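Asp/Glu-specific dipeptidyl-peptidase (Flavobacterium psychrophilum, PDB 5JXF) removes dipeptides from the N-terminus of oligopeptides as a serine peptidase, with strict specificity for Asp or Glu at the P1 position. Local coordinates at residues K247-A252 against V259-K264. Residues are numbered along the deposited sequence; the frame is centred on the assembly and turned at random.
Sequences KNNHPA and VPYIPK
N249, in the loop after strand 239-245, comes nearest to Y261 just past the short strand 259-260, with their CA atoms 5.8 Å apart. The N249 backbone sits in the left-handed helical region. Its CG stands anti to the backbone N (chi1 -154°), which carries the amide across to I262. Two hydrogen bonds then join this amide to the backbone of I262. I262 N donates to N249 OD1 at 2.8 Å, on a lone pair in the carbonyl plane. N249 ND2 donates to I262 O at 2.9 Å, almost within its own amide plane. Both bonds are nearly straight. N249 OD1 also lies 3.4 Å from Y261 CD1, an oblique approach to the ring. The two side chains cross at about a right angle. The Y261 ring meets F206 and F140, while Y261 pairs through its backbone with V243 of strand 239-245. An alanine in place of N249 would probably leave the backbone N and O of I262 without these side-chain partners and remove this link between the segments. The paired donor and acceptor fix the rotation of the amide, so one side chain, meeting both the N-H and the C=O of I262, ties the loop to the chain that follows strand 259-260.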
ATOM      1  N   LYS A 247      36.866   7.220 -38.435  1.00 53.59           N
ATOM      2  CA  LYS A 247      38.279   7.257 -38.062  1.00 51.26           C
ATOM      3  C   LYS A 247      38.745   8.639 -37.596  1.00 46.89           C
ATOM      4  O   LYS A 247      39.846   8.786 -37.078  1.00 60.15           O
ATOM      5  CB  LYS A 247      39.145   6.730 -39.213  1.00 54.61           C
ATOM      6  CG  LYS A 247      39.182   5.189 -39.233  1.00 64.94           C
ATOM      7  CD  LYS A 247      40.286   4.618 -40.114  1.00 69.71           C
ATOM      8  N   ASN A 248      37.884   9.637 -37.737  1.00 48.19           N
ATOM      9  CA  ASN A 248      38.167  10.974 -37.231  1.00 45.13           C
ATOM     10  C   ASN A 248      37.449  11.284 -35.929  1.00 43.75           C
ATOM     11  O   ASN A 248      37.281  12.447 -35.564  1.00 42.57           O
ATOM     12  CB  ASN A 248      37.805  12.005 -38.291  1.00 45.22           C
ATOM     13  CG  ASN A 248      38.648  11.842 -39.544  1.00 53.66           C
ATOM     14  OD1 ASN A 248      39.829  11.509 -39.470  1.00 58.16           O
ATOM     15  ND2 ASN A 248      38.034  12.031 -40.692  1.00 53.91           N
ATOM     16  N   ASN A 249      37.031  10.230 -35.225  1.00 46.69           N
ATOM     17  CA  ASN A 249      36.283  10.381 -33.985  1.00 38.13           C
ATOM     18  C   ASN A 249      35.039  11.247 -34.157  1.00 41.87           C
ATOM     19  O   ASN A 249      34.673  12.028 -33.275  1.00 44.91           O
ATOM     20  CB  ASN A 249      37.175  10.961 -32.894  1.00 41.31           C
ATOM     21  CG  ASN A 249      36.711  10.568 -31.496  1.00 43.24           C
ATOM     22  OD1 ASN A 249      36.313   9.427 -31.274  1.00 40.74           O
ATOM     23  ND2 ASN A 249      36.749  11.517 -30.559  1.00 40.60           N
ATOM     24  N   HIS A 250      34.394  11.108 -35.309  1.00 38.83           N
ATOM     25  CA  HIS A 250      33.282  11.960 -35.707  1.00 37.67           C
ATOM     26  C   HIS A 250      32.051  11.107 -35.976  1.00 38.72           C
ATOM     27  O   HIS A 250      32.182   9.918 -36.267  1.00 45.74           O
ATOM     28  CB  HIS A 250      33.641  12.764 -36.980  1.00 45.90           C
ATOM     29  CG  HIS A 250      34.612  13.871 -36.743  1.00 45.61           C
ATOM     30  ND1 HIS A 250      35.323  14.468 -37.766  1.00 49.58           N
ATOM     31  CD2 HIS A 250      34.998  14.494 -35.607  1.00 46.94           C
ATOM     32  CE1 HIS A 250      36.103  15.408 -37.266  1.00 46.57           C
ATOM     33  NE2 HIS A 250      35.914  15.455 -35.957  1.00 49.55           N
ATOM     34  N   PRO A 251      30.861  11.718 -35.916  1.00 41.48           N
ATOM     35  CA  PRO A 251      29.620  11.013 -36.253  1.00 45.82           C
ATOM     36  C   PRO A 251      29.665  10.327 -37.609  1.00 51.37           C
ATOM     37  O   PRO A 251      30.163  10.871 -38.591  1.00 52.83           O
ATOM     38  CB  PRO A 251      28.580  12.130 -36.252  1.00 44.69           C
ATOM     39  CG  PRO A 251      29.089  13.105 -35.278  1.00 40.44           C
ATOM     40  CD  PRO A 251      30.590  13.090 -35.448  1.00 43.00           C
ATOM     41  N   ALA A 252      29.140   9.116 -37.639  1.00 53.37           N
ATOM     42  CA  ALA A 252      29.053   8.332 -38.852  1.00 54.43           C
ATOM     43  C   ALA A 252      27.839   7.413 -38.782  1.00 61.25           C
ATOM     44  O   ALA A 252      27.524   6.845 -37.728  1.00 64.64           O
ATOM     45  CB  ALA A 252      30.311   7.529 -39.052  1.00 51.47           C
ATOM     46  N   VAL A 259      34.646   2.829 -35.386  1.00 51.07           N
ATOM     47  CA  VAL A 259      35.308   2.404 -34.144  1.00 50.33           C
ATOM     48  C   VAL A 259      34.719   3.116 -32.910  1.00 49.11           C
ATOM     49  O   VAL A 259      34.018   4.122 -33.047  1.00 48.27           O
ATOM     50  CB  VAL A 259      36.831   2.659 -34.220  1.00 56.10           C
ATOM     51  CG1 VAL A 259      37.415   1.992 -35.469  1.00 50.48           C
ATOM     52  CG2 VAL A 259      37.126   4.156 -34.213  1.00 51.03           C
ATOM     53  N   PRO A 260      34.976   2.584 -31.702  1.00 51.88           N
ATOM     54  CA  PRO A 260      34.481   3.243 -30.491  1.00 50.17           C
ATOM     55  C   PRO A 260      34.827   4.722 -30.421  1.00 50.91           C
ATOM     56  O   PRO A 260      35.974   5.122 -30.625  1.00 47.90           O
ATOM     57  CB  PRO A 260      35.190   2.480 -29.369  1.00 39.49           C
ATOM     58  CG  PRO A 260      35.296   1.111 -29.903  1.00 42.06           C
ATOM     59  CD  PRO A 260      35.536   1.255 -31.394  1.00 47.78           C
ATOM     60  N   TYR A 261      33.817   5.517 -30.119  1.00 47.49           N
ATOM     61  CA  TYR A 261      33.975   6.935 -29.933  1.00 48.91           C
ATOM     62  C   TYR A 261      34.768   7.233 -28.689  1.00 54.91           C
ATOM     63  O   TYR A 261      34.487   6.678 -27.613  1.00 48.95           O
ATOM     64  CB  TYR A 261      32.613   7.586 -29.833  1.00 34.52           C
ATOM     65  CG  TYR A 261      32.629   9.002 -29.336  1.00 42.20           C
ATOM     66  CD1 TYR A 261      33.197  10.028 -30.108  1.00 44.67           C
ATOM     67  CD2 TYR A 261      32.021   9.332 -28.123  1.00 41.65           C
ATOM     68  CE1 TYR A 261      33.195  11.332 -29.671  1.00 41.46           C
ATOM     69  CE2 TYR A 261      32.005  10.624 -27.673  1.00 43.07           C
ATOM     70  CZ  TYR A 261      32.600  11.626 -28.451  1.00 48.24           C
ATOM     71  OH  TYR A 261      32.570  12.913 -27.994  1.00 47.99           O
ATOM     72  N   ILE A 262      35.756   8.110 -28.823  1.00 47.62           N
ATOM     73  CA  ILE A 262      36.537   8.517 -27.662  1.00 37.67           C
ATOM     74  C   ILE A 262      36.012   9.853 -27.160  1.00 43.14           C
ATOM     75  O   ILE A 262      36.054  10.866 -27.872  1.00 40.41           O
ATOM     76  CB  ILE A 262      38.055   8.594 -27.992  1.00 50.87           C
ATOM     77  CG1 ILE A 262      38.546   7.232 -28.504  1.00 39.25           C
ATOM     78  CG2 ILE A 262      38.851   9.093 -26.768  1.00 33.88           C
ATOM     79  CD1 ILE A 262      39.930   7.272 -29.138  1.00 52.85           C
ATOM     80  N   PRO A 263      35.473   9.862 -25.932  1.00 35.34           N
ATOM     81  CA  PRO A 263      34.842  11.096 -25.463  1.00 32.06           C
ATOM     82  C   PRO A 263      35.824  12.120 -24.909  1.00 36.05           C
ATOM     83  O   PRO A 263      36.958  11.787 -24.565  1.00 41.07           O
ATOM     84  CB  PRO A 263      33.908  10.605 -24.347  1.00 34.26           C
ATOM     85  CG  PRO A 263      34.610   9.386 -23.798  1.00 35.34           C
ATOM     86  CD  PRO A 263      35.288   8.736 -24.995  1.00 32.38           C
ATOM     87  N   LYS A 264      35.365  13.361 -24.815  1.00 36.43           N
ATOM     88  CA  LYS A 264      36.112  14.418 -24.159  1.00 43.65           C
ATOM     89  C   LYS A 264      36.164  14.262 -22.643  1.00 43.75           C
ATOM     90  O   LYS A 264      37.067  14.795 -21.988  1.00 39.82           O
ATOM     91  CB  LYS A 264      35.509  15.769 -24.531  1.00 47.80           C
ATOM     92  CG  LYS A 264      35.446  15.971 -26.035  1.00 47.21           C
ATOM     93  CD  LYS A 264      34.653  17.206 -26.415  1.00 56.29           C
ATOM     94  CE  LYS A 264      34.673  17.445 -27.927  1.00 51.93           C
ATOM     95  NZ  LYS A 264      33.499  18.268 -28.298  1.00 74.92           N
TER